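Local coordinates for protein heme peroxidase (Bacteroides thetaiotaomicron, PDB 2GVK) that probably uses hydrogen peroxide to oxidise dyes and similar substrates at a bound heme, as other dye-decolorizing peroxidases do, at residues 40-45 against 77-82; 69-74 against 310-315; 234-239 against 288-293. One frame throughout, in Å; residues are numbered along the deposited sequence.

Interaction 1: 40-45 against 77-82; sequences DKVKDV and TRLFPD
The middle of segment 40-45, in helix 38-59, faces the C-terminal end of helix 73-79, with V42 CA 8.4 Å from L79 CA. This is the closest pair of alpha carbons, a spacing too wide for direct backbone contact; side chains and one water fill it. V42 and L79 both point toward the opposite segment and cross at about a right angle. V42 CG1 touches L79 CD1 at 4.0 Å, methyl against methyl. CG1 is the branch anti to the backbone N of V42 (chi1 170°). The same two residues also pack on L32 of strand 24-32, which extends the apolar patch.

K43, the next residue, reaches the end of the helix and F80. Its chain is fully extended beyond CG. Its CE passes the edge of the F80 ring, close to the ring plane, 4.2 Å from F80 CE1. The ammonium group then reaches a water, with K43 NZ 2.7 Å from the water oxygen. That water donates to L79 O at 2.6 Å. The lysine thus meets the backbone carbonyl of L79 through a single bridge, just where the helix ends. F80 is the first residue to leave helical geometry. Its ring folds back over its own neighbour, with L79 CB 3.5 Å above the plane and over the ring centre. W76 and F71 meet the F80 ring edge-to-face.

The contact is helix packing within the ferredoxin-like N-terminal half. It joins the long helix between strands 24-32 and 66-72 to the short helix that follows strand 66-72.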
ATOM      1  N   ASP A  40     -24.967 -22.239 -27.423  1.00 12.11           N
ATOM      2  CA  ASP A  40     -23.523 -22.487 -27.585  1.00 12.65           C
ATOM      3  C   ASP A  40     -22.665 -21.364 -27.002  1.00 12.59           C
ATOM      4  O   ASP A  40     -21.616 -21.618 -26.414  1.00 12.77           O
ATOM      5  CB  ASP A  40     -23.180 -22.687 -29.044  1.00 13.04           C
ATOM      6  CG  ASP A  40     -23.588 -24.069 -29.562  1.00 15.13           C
ATOM      7  OD1 ASP A  40     -23.974 -24.939 -28.744  1.00 18.94           O
ATOM      8  OD2 ASP A  40     -23.493 -24.291 -30.787  1.00 19.68           O
ATOM      9  N   LYS A  41     -23.075 -20.124 -27.207  1.00 12.47           N
ATOM     10  CA  LYS A  41     -22.299 -18.985 -26.690  1.00 12.56           C
ATOM     11  C   LYS A  41     -22.342 -18.943 -25.166  1.00 12.40           C
ATOM     12  O   LYS A  41     -21.321 -18.712 -24.515  1.00 12.56           O
ATOM     13  CB  LYS A  41     -22.777 -17.671 -27.310  1.00 12.56           C
ATOM     14  CG  LYS A  41     -22.345 -17.549 -28.761  1.00 13.90           C
ATOM     15  CD  LYS A  41     -22.816 -16.300 -29.405  1.00 16.49           C
ATOM     16  CE  LYS A  41     -22.359 -16.237 -30.859  1.00 17.75           C
ATOM     17  NZ  LYS A  41     -23.097 -15.198 -31.615  1.00 21.86           N
ATOM     18  N   VAL A  42     -23.493 -19.246 -24.591  1.00 12.25           N
ATOM     19  CA  VAL A  42     -23.595 -19.309 -23.140  1.00 12.29           C
ATOM     20  C   VAL A  42     -22.716 -20.448 -22.597  1.00 12.40           C
ATOM     21  O   VAL A  42     -22.010 -20.280 -21.602  1.00 12.00           O
ATOM     22  CB  VAL A  42     -25.063 -19.473 -22.673  1.00 12.33           C
ATOM     23  CG1 VAL A  42     -25.133 -19.792 -21.137  1.00 12.68           C
ATOM     24  CG2 VAL A  42     -25.857 -18.215 -23.008  1.00 13.50           C
ATOM     25  N   LYS A  43     -22.737 -21.587 -23.276  1.00 12.83           N
ATOM     26  CA  LYS A  43     -21.936 -22.739 -22.849  1.00 13.45           C
ATOM     27  C   LYS A  43     -20.434 -22.443 -22.958  1.00 13.94           C
ATOM     28  O   LYS A  43     -19.643 -22.893 -22.109  1.00 14.04           O
ATOM     29  CB  LYS A  43     -22.300 -23.986 -23.654  1.00 13.45           C
ATOM     30  CG  LYS A  43     -23.636 -24.565 -23.287  1.00 15.15           C
ATOM     31  CD  LYS A  43     -23.888 -25.897 -23.975  1.00 18.54           C
ATOM     32  CE  LYS A  43     -25.210 -26.503 -23.510  1.00 23.29           C
ATOM     33  NZ  LYS A  43     -25.405 -27.913 -24.009  1.00 26.61           N
ATOM     34  N   ASP A  44     -20.041 -21.654 -23.957  1.00 14.46           N
ATOM     35  CA  ASP A  44     -18.617 -21.211 -24.106  0.70 14.74           C
ATOM     36  C   ASP A  44     -18.183 -20.431 -22.897  1.00 14.38           C
ATOM     37  O   ASP A  44     -17.092 -20.618 -22.382  1.00 14.82           O
ATOM     38  CB  ASP A  44     -18.418 -20.337 -25.351  0.70 15.15           C
ATOM     39  CG  ASP A  44     -16.957 -19.816 -25.482  0.70 18.13           C
ATOM     40  OD1 ASP A  44     -16.051 -20.654 -25.752  0.70 23.78           O
ATOM     41  OD2 ASP A  44     -16.719 -18.585 -25.313  0.70 19.31           O
ATOM     42  N   VAL A  45     -19.043 -19.543 -22.428  1.00 13.45           N
ATOM     43  CA  VAL A  45     -18.725 -18.779 -21.216  1.00 13.10           C
ATOM     44  C   VAL A  45     -18.650 -19.723 -19.992  1.00 12.85           C
ATOM     45  O   VAL A  45     -17.715 -19.647 -19.205  1.00 12.65           O
ATOM     46  CB  VAL A  45     -19.746 -17.644 -20.958  1.00 12.83           C
ATOM     47  CG1 VAL A  45     -19.503 -17.008 -19.602  1.00 13.70           C
ATOM     48  CG2 VAL A  45     -19.660 -16.600 -22.037  1.00 14.21           C
ATOM     49  N   THR A  77     -33.842 -24.095 -17.415  1.00 12.16           N
ATOM     50  CA  THR A  77     -34.559 -25.180 -18.050  1.00 12.71           C
ATOM     51  C   THR A  77     -34.409 -25.125 -19.584  1.00 13.08           C
ATOM     52  O   THR A  77     -34.278 -26.159 -20.241  1.00 13.12           O
ATOM     53  CB  THR A  77     -36.039 -25.176 -17.616  1.00 12.93           C
ATOM     54  OG1 THR A  77     -36.118 -25.642 -16.268  1.00 14.62           O
ATOM     55  CG2 THR A  77     -36.869 -26.074 -18.490  1.00 14.22           C
ATOM     56  N   ARG A  78     -34.376 -23.929 -20.142  1.00 13.50           N
ATOM     57  CA  ARG A  78     -34.144 -23.773 -21.579  1.00 13.97           C
ATOM     58  C   ARG A  78     -32.750 -24.249 -21.990  1.00 13.82           C
ATOM     59  O   ARG A  78     -32.597 -25.005 -22.958  1.00 14.00           O
ATOM     60  CB  ARG A  78     -34.306 -22.330 -22.009  1.00 14.44           C
ATOM     61  CG  ARG A  78     -33.892 -22.129 -23.457  1.00 17.08           C
ATOM     62  CD  ARG A  78     -33.890 -20.713 -23.891  1.00 20.98           C
ATOM     63  NE  ARG A  78     -33.262 -20.576 -25.212  1.00 21.78           N
ATOM     64  CZ  ARG A  78     -33.075 -19.420 -25.826  1.00 22.90           C
ATOM     65  NH1 ARG A  78     -33.502 -18.302 -25.264  1.00 24.70           N
ATOM     66  NH2 ARG A  78     -32.488 -19.384 -27.018  1.00 22.81           N
ATOM     67  N   LEU A  79     -31.740 -23.814 -21.250  1.00 13.43           N
ATOM     68  CA  LEU A  79     -30.362 -24.097 -21.600  1.00 13.10           C
ATOM     69  C   LEU A  79     -29.959 -25.522 -21.312  1.00 13.18           C
ATOM     70  O   LEU A  79     -29.188 -26.115 -22.073  1.00 13.29           O
ATOM     71  CB  LEU A  79     -29.407 -23.160 -20.830  1.00 13.18           C
ATOM     72  CG  LEU A  79     -29.475 -21.665 -21.157  1.00 13.48           C
ATOM     73  CD1 LEU A  79     -28.844 -20.846 -20.073  1.00 14.28           C
ATOM     74  CD2 LEU A  79     -28.807 -21.402 -22.523  1.00 14.62           C
ATOM     75  N   PHE A  80     -30.433 -26.055 -20.170  1.00 12.99           N
ATOM     76  CA  PHE A  80     -29.940 -27.311 -19.610  1.00 12.86           C
ATOM     77  C   PHE A  80     -31.101 -28.240 -19.221  1.00 12.93           C
ATOM     78  O   PHE A  80     -31.264 -28.584 -18.060  1.00 13.14           O
ATOM     79  CB  PHE A  80     -29.074 -27.023 -18.359  1.00 13.01           C
ATOM     80  CG  PHE A  80     -28.066 -25.895 -18.552  1.00 12.77           C
ATOM     81  CD1 PHE A  80     -27.086 -25.990 -19.512  1.00 13.47           C
ATOM     82  CD2 PHE A  80     -28.103 -24.758 -17.742  1.00 13.59           C
ATOM     83  CE1 PHE A  80     -26.158 -24.948 -19.701  1.00 15.31           C
ATOM     84  CE2 PHE A  80     -27.177 -23.736 -17.918  1.00 13.59           C
ATOM     85  CZ  PHE A  80     -26.213 -23.840 -18.917  1.00 13.71           C
ATOM     86  N   PRO A  81     -31.887 -28.664 -20.198  1.00 12.85           N
ATOM     87  CA  PRO A  81     -33.079 -29.489 -19.923  1.00 13.02           C
ATOM     88  C   PRO A  81     -32.804 -30.839 -19.233  1.00 13.18           C
ATOM     89  O   PRO A  81     -33.709 -31.403 -18.615  1.00 13.32           O
ATOM     90  CB  PRO A  81     -33.661 -29.721 -21.311  1.00 13.10           C
ATOM     91  CG  PRO A  81     -32.524 -29.511 -22.240  1.00 12.92           C
ATOM     92  CD  PRO A  81     -31.697 -28.451 -21.635  1.00 12.99           C
ATOM     93  N   ASP A  82     -31.593 -31.356 -19.346  1.00 13.15           N
ATOM     94  CA  ASP A  82     -31.312 -32.711 -18.849  1.00 13.66           C
ATOM     95  C   ASP A  82     -30.403 -32.744 -17.618  1.00 13.97           C
ATOM     96  O   ASP A  82     -29.998 -33.808 -17.185  1.00 13.96           O
ATOM     97  CB  ASP A  82     -30.701 -33.554 -19.969  1.00 13.66           C
ATOM     98  CG  ASP A  82     -31.743 -33.992 -21.009  1.00 15.20           C
ATOM     99  OD1 ASP A  82     -32.807 -33.333 -21.112  1.00 15.85           O
ATOM    100  OD2 ASP A  82     -31.519 -35.000 -21.688  1.00 14.89           O
TER
HETATM  101  O   HOH W   1     -27.696 -28.183 -22.560  1.00 36.47           O

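Interaction 2: 69-74 against 310-315; sequences MGFGAD and DLLGEL. With EDO (1,2-ethanediol), chain I.
Strand 66-72, the second strand of the N-terminal ferredoxin-like half, sets selenomethionine M69 and F71 against L312 and L315 of the C-terminal helix 309-315. The two strand residues are two positions apart and both point toward the helix. The short axes of 69-72 and 310-315 pass 11.3 Å apart at closest approach, with 65° between their N-to-C directions, so the gap is filled by side chains.

L312 is the main partner. One branch, CD1, serves both strand residues. L312 CD1 is 4.0 Å from F71 CE1 and sits at the edge of the ring, near its plane. The same methyl is 4.1 Å from SE of M69. The M69 chain is extended, with CG anti to the backbone N (chi1 180°), and this carries the selenium out to the leucine. M69 and L312 meet at about a right angle. L315 adds a second methyl from one turn further along the helix, with L315 CD1 4.2 Å from F71 CE1.

In the fold, strand 66-72 is paired on one side with strand 109-115 and on the other with strand 296-306, through F71 and F305. The contact therefore lies near the seam where the two halves of the sheet join. Helix 38-59 also packs here, with V45 and F49 against M69 and C46 against F71.

Beyond F71 the strand gives way to helix 73-79, with G72 at its N-cap position. A 1,2-ethanediol, probably from the crystallisation liquor, sits by this helix start. D74 N donates to its O1 at 3.0 Å, with an N-H...O angle of 159°. T91 OG1 and G107 O bind the same diol.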
HETATM    1  N   MSE A  69     -21.446 -16.138 -11.630  1.00 11.75           N
HETATM    2  CA  MSE A  69     -22.350 -16.295 -12.741  1.00 12.29           C
HETATM    3  C   MSE A  69     -23.535 -17.126 -12.293  1.00 12.12           C
HETATM    4  O   MSE A  69     -23.365 -18.222 -11.760  1.00 12.51           O
HETATM    5  CB  MSE A  69     -21.633 -17.020 -13.871  1.00 12.19           C
HETATM    6  CG  MSE A  69     -22.481 -17.264 -15.108  1.00 15.26           C
HETATM    7 SE   MSE A  69     -21.477 -18.256 -16.461  0.70 22.19          SE
HETATM    8  CE  MSE A  69     -22.780 -18.125 -17.900  1.00 18.76           C
ATOM      9  N   GLY A  70     -24.735 -16.615 -12.535  1.00 11.63           N
ATOM     10  CA  GLY A  70     -25.950 -17.300 -12.150  1.00 11.54           C
ATOM     11  C   GLY A  70     -26.966 -17.351 -13.264  1.00 10.89           C
ATOM     12  O   GLY A  70     -26.929 -16.540 -14.203  1.00 10.82           O
ATOM     13  N   PHE A  71     -27.913 -18.274 -13.120  1.00 10.30           N
ATOM     14  CA  PHE A  71     -28.956 -18.521 -14.121  1.00 10.27           C
ATOM     15  C   PHE A  71     -30.351 -18.366 -13.548  1.00 10.30           C
ATOM     16  O   PHE A  71     -30.656 -18.911 -12.486  1.00 10.25           O
ATOM     17  CB  PHE A  71     -28.816 -19.954 -14.688  1.00 10.34           C
ATOM     18  CG  PHE A  71     -27.465 -20.251 -15.237  1.00 11.61           C
ATOM     19  CD1 PHE A  71     -26.439 -20.629 -14.403  1.00 14.25           C
ATOM     20  CD2 PHE A  71     -27.193 -20.072 -16.577  1.00 11.25           C
ATOM     21  CE1 PHE A  71     -25.157 -20.836 -14.895  1.00 15.02           C
ATOM     22  CE2 PHE A  71     -25.886 -20.310 -17.080  1.00 13.08           C
ATOM     23  CZ  PHE A  71     -24.899 -20.688 -16.242  1.00 14.30           C
ATOM     24  N   GLY A  72     -31.231 -17.717 -14.315  1.00 10.16           N
ATOM     25  CA  GLY A  72     -32.643 -17.604 -13.965  1.00 10.34           C
ATOM     26  C   GLY A  72     -33.359 -18.941 -14.111  1.00 10.57           C
ATOM     27  O   GLY A  72     -32.865 -19.855 -14.758  1.00 10.25           O
ATOM     28  N   ALA A  73     -34.529 -19.049 -13.510  1.00 10.86           N
ATOM     29  CA  ALA A  73     -35.230 -20.316 -13.454  1.00 11.53           C
ATOM     30  C   ALA A  73     -35.645 -20.800 -14.842  1.00 11.93           C
ATOM     31  O   ALA A  73     -35.368 -21.950 -15.218  1.00 12.24           O
ATOM     32  CB  ALA A  73     -36.427 -20.211 -12.543  1.00 11.76           C
ATOM     33  N   ASP A  74     -36.292 -19.931 -15.620  1.00 12.04           N
ATOM     34  CA  ASP A  74     -36.716 -20.315 -16.970  1.00 12.17           C
ATOM     35  C   ASP A  74     -35.513 -20.602 -17.853  1.00 11.92           C
ATOM     36  O   ASP A  74     -35.517 -21.567 -18.634  1.00 12.14           O
ATOM     37  CB  ASP A  74     -37.564 -19.215 -17.614  1.00 12.27           C
ATOM     38  CG  ASP A  74     -38.972 -19.124 -17.030  1.00 15.52           C
ATOM     39  OD1 ASP A  74     -39.378 -20.017 -16.231  1.00 17.08           O
ATOM     40  OD2 ASP A  74     -39.676 -18.165 -17.385  1.00 18.46           O
ATOM     41  N   ASP A 310     -17.578 -26.991 -10.511  1.00 13.07           N
ATOM     42  CA  ASP A 310     -17.637 -28.334 -11.122  1.00 13.67           C
ATOM     43  C   ASP A 310     -18.815 -28.439 -12.066  1.00 13.58           C
ATOM     44  O   ASP A 310     -18.682 -28.889 -13.193  1.00 13.30           O
ATOM     45  CB  ASP A 310     -17.757 -29.422 -10.041  1.00 13.92           C
ATOM     46  CG  ASP A 310     -16.436 -29.761  -9.409  1.00 18.42           C
ATOM     47  OD1 ASP A 310     -15.377 -29.469 -10.038  1.00 24.72           O
ATOM     48  OD2 ASP A 310     -16.435 -30.390  -8.312  1.00 21.61           O
ATOM     49  N   LEU A 311     -19.981 -28.057 -11.584  1.00 13.84           N
ATOM     50  CA  LEU A 311     -21.179 -28.125 -12.385  1.00 14.39           C
ATOM     51  C   LEU A 311     -21.115 -27.161 -13.564  1.00 15.07           C
ATOM     52  O   LEU A 311     -21.495 -27.506 -14.684  1.00 15.43           O
ATOM     53  CB  LEU A 311     -22.414 -27.840 -11.514  1.00 14.17           C
ATOM     54  CG  LEU A 311     -23.762 -27.802 -12.248  1.00 13.37           C
ATOM     55  CD1 LEU A 311     -23.947 -29.029 -13.143  1.00 12.12           C
ATOM     56  CD2 LEU A 311     -24.865 -27.703 -11.264  1.00 12.01           C
ATOM     57  N   LEU A 312     -20.639 -25.949 -13.311  1.00 15.52           N
ATOM     58  CA  LEU A 312     -20.455 -24.951 -14.368  1.00 15.94           C
ATOM     59  C   LEU A 312     -19.626 -25.524 -15.544  1.00 16.22           C
ATOM     60  O   LEU A 312     -19.976 -25.352 -16.696  1.00 16.51           O
ATOM     61  CB  LEU A 312     -19.785 -23.720 -13.802  1.00 16.10           C
ATOM     62  CG  LEU A 312     -19.865 -22.487 -14.651  1.00 17.67           C
ATOM     63  CD1 LEU A 312     -21.317 -22.083 -14.917  1.00 15.79           C
ATOM     64  CD2 LEU A 312     -19.133 -21.363 -13.979  1.00 15.42           C
ATOM     65  N   GLY A 313     -18.554 -26.229 -15.220  1.00 16.36           N
ATOM     66  CA  GLY A 313     -17.736 -26.877 -16.230  1.00 16.57           C
ATOM     67  C   GLY A 313     -18.530 -27.897 -17.041  1.00 16.89           C
ATOM     68  O   GLY A 313     -18.368 -27.995 -18.266  1.00 16.99           O
ATOM     69  N   GLU A 314     -19.353 -28.693 -16.356  1.00 17.02           N
ATOM     70  CA  GLU A 314     -20.183 -29.687 -17.021  1.00 17.19           C
ATOM     71  C   GLU A 314     -21.172 -29.020 -17.933  1.00 17.02           C
ATOM     72  O   GLU A 314     -21.463 -29.522 -18.994  1.00 17.05           O
ATOM     73  CB  GLU A 314     -20.938 -30.528 -16.012  1.00 17.46           C
ATOM     74  CG  GLU A 314     -20.102 -31.467 -15.244  1.00 20.80           C
ATOM     75  CD  GLU A 314     -20.931 -32.315 -14.296  1.00 28.09           C
ATOM     76  OE1 GLU A 314     -22.193 -32.226 -14.356  1.00 31.47           O
ATOM     77  OE2 GLU A 314     -20.331 -33.105 -13.518  1.00 31.92           O
ATOM     78  N   LEU A 315     -21.743 -27.912 -17.472  1.00 17.06           N
ATOM     79  CA  LEU A 315     -22.693 -27.158 -18.273  1.00 17.08           C
ATOM     80  C   LEU A 315     -22.066 -26.699 -19.594  1.00 17.36           C
ATOM     81  O   LEU A 315     -22.744 -26.647 -20.631  1.00 17.39           O
ATOM     82  CB  LEU A 315     -23.212 -25.940 -17.495  1.00 17.08           C
ATOM     83  CG  LEU A 315     -23.981 -26.240 -16.205  1.00 18.06           C
ATOM     84  CD1 LEU A 315     -24.348 -24.917 -15.512  1.00 17.43           C
ATOM     85  CD2 LEU A 315     -25.212 -27.089 -16.456  1.00 18.27           C
TER
HETATM   86  C1  EDO I 324     -37.711 -16.161 -15.309  1.00 22.84           C
HETATM   87  O1  EDO I 324     -37.548 -17.425 -14.661  1.00 19.41           O
HETATM   88  C2  EDO I 324     -37.030 -15.018 -14.509  1.00 23.00           C
HETATM   89  O2  EDO I 324     -35.618 -15.281 -14.350  1.00 18.03           O

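Interaction 3: 234-239 against 288-293; sequences AVTNIG and NTDRLL
The carboxylate of D290 has a methyl of V235 over one face and a backbone N-H coming in from the other. V235 CG2 lies 3.8 Å from D290 CG and 3.7 Å from D290 CB. On the opposite face, L292 N donates to D290 OD1 at 2.9 Å, 49° out of the carboxylate plane. This is an Asx turn, and it begins the 3-10 segment 291-293. L293 N donates to D290 O, a separate backbone bond that belongs to the 3-10 turn.

T236 CG2 approaches D290 OD2 obliquely at 4.1 Å, from the same side of the plane as V235. OD2 itself accepts from ND1 of H232, one turn earlier in helix 232-235. A histidine held by an aspartate in this way is consistent with the proximal side of the heme pocket in dye-decolorizing peroxidases. In that setting, the Asx turn and the two apolar methyls would help to fix the aspartate as a second-shell residue. T236 OG1 turns back to the carbonyl of H232.

V235 splits its branches between two partners. CG1 lies anti to the carbonyl carbon (chi1 -53°) and rests 4.0 Å from N288 O. This leaves CG2 in the crowded position between the backbone N and the carbonyl carbon, facing D290. The amide of N288 comes close as well, but its ND2 bonds to the carbonyl oxygens of S284 and G229, and V235 CG1 stays 4.4 Å from N288 ND2.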
ATOM      1  N   ALA A 234     -34.056  -5.704  12.749  1.00 17.00           N
ATOM      2  CA  ALA A 234     -34.950  -6.561  13.492  1.00 17.00           C
ATOM      3  C   ALA A 234     -35.726  -7.477  12.537  1.00 17.09           C
ATOM      4  O   ALA A 234     -35.814  -8.683  12.761  1.00 17.08           O
ATOM      5  CB  ALA A 234     -35.905  -5.744  14.331  1.00 16.85           C
ATOM      6  N   VAL A 235     -36.308  -6.902  11.486  1.00 17.05           N
ATOM      7  CA  VAL A 235     -37.186  -7.676  10.617  1.00 17.62           C
ATOM      8  C   VAL A 235     -36.426  -8.588   9.660  1.00 18.40           C
ATOM      9  O   VAL A 235     -36.950  -9.604   9.265  1.00 18.22           O
ATOM     10  CB  VAL A 235     -38.187  -6.770   9.787  1.00 17.43           C
ATOM     11  CG1 VAL A 235     -38.969  -5.811  10.726  1.00 17.09           C
ATOM     12  CG2 VAL A 235     -37.472  -6.015   8.718  1.00 18.08           C
ATOM     13  N   THR A 236     -35.198  -8.222   9.297  1.00 19.88           N
ATOM     14  CA  THR A 236     -34.419  -9.008   8.266  1.00 21.43           C
ATOM     15  C   THR A 236     -33.568 -10.128   8.869  1.00 23.05           C
ATOM     16  O   THR A 236     -33.035 -10.967   8.138  1.00 23.83           O
ATOM     17  CB  THR A 236     -33.504  -8.132   7.409  1.00 21.48           C
ATOM     18  OG1 THR A 236     -32.549  -7.445   8.244  1.00 21.36           O
ATOM     19  CG2 THR A 236     -34.306  -7.134   6.601  1.00 22.33           C
ATOM     20  N   ASN A 237     -33.367 -10.083  10.170  1.00 23.69           N
ATOM     21  CA  ASN A 237     -32.705 -11.162  10.882  1.00 24.31           C
ATOM     22  C   ASN A 237     -33.786 -12.059  11.366  1.00 24.61           C
ATOM     23  O   ASN A 237     -34.403 -11.786  12.364  1.00 24.88           O
ATOM     24  N   ILE A 238     -34.065 -13.126  10.609  1.00 24.70           N
ATOM     25  CA  ILE A 238     -35.293 -13.892  10.821  1.00 24.78           C
ATOM     26  C   ILE A 238     -35.202 -14.835  11.972  1.00 25.10           C
ATOM     27  O   ILE A 238     -36.210 -15.276  12.468  1.00 25.75           O
ATOM     28  CB  ILE A 238     -35.735 -14.665   9.555  1.00 24.59           C
ATOM     29  CG1 ILE A 238     -34.728 -15.746   9.189  1.00 22.80           C
ATOM     30  CG2 ILE A 238     -35.924 -13.695   8.399  1.00 24.34           C
ATOM     31  CD1 ILE A 238     -35.206 -16.637   8.055  1.00 22.52           C
ATOM     32  N   GLY A 239     -33.986 -15.112  12.431  1.00 25.12           N
ATOM     33  CA  GLY A 239     -33.789 -15.907  13.632  1.00 25.07           C
ATOM     34  C   GLY A 239     -33.511 -17.361  13.352  1.00 25.03           C
ATOM     35  O   GLY A 239     -33.408 -17.769  12.197  1.00 25.10           O
ATOM     36  N   ASN A 288     -46.241  -5.245  10.305  1.00 12.05           N
ATOM     37  CA  ASN A 288     -44.973  -4.879  10.943  1.00 12.14           C
ATOM     38  C   ASN A 288     -43.841  -4.827   9.914  1.00 12.61           C
ATOM     39  O   ASN A 288     -42.860  -5.576  10.002  1.00 12.90           O
ATOM     40  CB  ASN A 288     -44.621  -5.866  12.069  1.00 12.00           C
ATOM     41  CG  ASN A 288     -43.366  -5.457  12.831  1.00 12.81           C
ATOM     42  OD1 ASN A 288     -43.139  -4.274  13.072  1.00 15.20           O
ATOM     43  ND2 ASN A 288     -42.533  -6.423  13.168  1.00 11.15           N
ATOM     44  N   THR A 289     -44.016  -3.977   8.916  1.00 12.83           N
ATOM     45  CA  THR A 289     -43.117  -3.942   7.770  1.00 13.15           C
ATOM     46  C   THR A 289     -41.791  -3.222   8.100  1.00 12.96           C
ATOM     47  O   THR A 289     -41.710  -2.436   9.062  1.00 12.88           O
ATOM     48  CB  THR A 289     -43.788  -3.263   6.570  1.00 13.64           C
ATOM     49  OG1 THR A 289     -44.325  -1.994   6.967  1.00 15.37           O
ATOM     50  CG2 THR A 289     -44.919  -4.136   6.028  1.00 15.27           C
ATOM     51  N   ASP A 290     -40.765  -3.528   7.315  1.00 12.60           N
ATOM     52  CA  ASP A 290     -39.464  -2.859   7.419  1.00 13.05           C
ATOM     53  C   ASP A 290     -39.630  -1.339   7.265  1.00 12.99           C
ATOM     54  O   ASP A 290     -40.093  -0.840   6.222  1.00 12.90           O
ATOM     55  CB  ASP A 290     -38.535  -3.397   6.320  1.00 13.44           C
ATOM     56  CG  ASP A 290     -37.094  -2.974   6.500  1.00 15.48           C
ATOM     57  OD1 ASP A 290     -36.823  -2.021   7.256  1.00 12.58           O
ATOM     58  OD2 ASP A 290     -36.225  -3.591   5.846  1.00 17.80           O
ATOM     59  N   ARG A 291     -39.289  -0.605   8.297  1.00 13.03           N
ATOM     60  CA  ARG A 291     -39.413   0.842   8.275  0.50 12.89           C
ATOM     61  C   ARG A 291     -38.535   1.471   7.173  1.00 12.80           C
ATOM     62  O   ARG A 291     -38.853   2.516   6.649  1.00 12.72           O
ATOM     63  CB  ARG A 291     -39.041   1.403   9.633  0.50 12.92           C
ATOM     64  CG  ARG A 291     -39.027   2.856   9.705  0.50 14.17           C
ATOM     65  CD  ARG A 291     -40.394   3.464   9.985  0.50 15.32           C
ATOM     66  NE  ARG A 291     -40.203   4.813  10.471  0.50 14.03           N
ATOM     67  CZ  ARG A 291     -40.374   5.910   9.756  0.50 14.53           C
ATOM     68  NH1 ARG A 291     -40.940   5.859   8.568  0.50 13.07           N
ATOM     69  NH2 ARG A 291     -40.044   7.089  10.280  0.50 16.04           N
ATOM     70  N   LEU A 292     -37.455   0.800   6.819  1.00 12.57           N
ATOM     71  CA  LEU A 292     -36.563   1.313   5.768  1.00 12.62           C
ATOM     72  C   LEU A 292     -37.261   1.349   4.420  1.00 12.50           C
ATOM     73  O   LEU A 292     -36.890   2.133   3.553  1.00 12.79           O
ATOM     74  CB  LEU A 292     -35.284   0.495   5.688  1.00 12.92           C
ATOM     75  CG  LEU A 292     -34.197   1.009   4.723  1.00 14.51           C
ATOM     76  CD1 LEU A 292     -33.850   2.477   4.962  1.00 14.25           C
ATOM     77  CD2 LEU A 292     -32.975   0.157   4.834  1.00 15.38           C
ATOM     78  N   LEU A 293     -38.314   0.551   4.257  1.00 12.43           N
ATOM     79  CA  LEU A 293     -39.096   0.594   3.016  1.00 12.56           C
ATOM     80  C   LEU A 293     -39.921   1.891   2.875  1.00 12.98           C
ATOM     81  O   LEU A 293     -40.366   2.218   1.789  1.00 13.27           O
ATOM     82  CB  LEU A 293     -40.009  -0.617   2.894  1.00 12.61           C
ATOM     83  CG  LEU A 293     -39.308  -1.967   2.703  1.00 11.95           C
ATOM     84  CD1 LEU A 293     -40.345  -3.097   2.690  1.00 14.59           C
ATOM     85  CD2 LEU A 293     -38.477  -2.006   1.440  1.00 14.72           C
TER

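Overall arrangement
From the N terminus, helix 38-59 comes first. Interaction 1 closes a short loop from this helix, through strand 66-72, to the end of helix 73-79. Interaction 2 starts inside that loop and closes at the C-terminal helix, so the two cross. Their centres are about 8 Å apart and they touch: K43 and F80 pack on L315. Interaction 3 opens and closes within the long span that interaction 2 bridges. It lies in the C-terminal half, on the opposite side of the chain's centre, with its centre about 32 Å from that of interaction 2. Interaction 2 ties the chain's last helix to the N-terminal half; interaction 3 joins the end of helix 232-235 to the loop before strand 296-306.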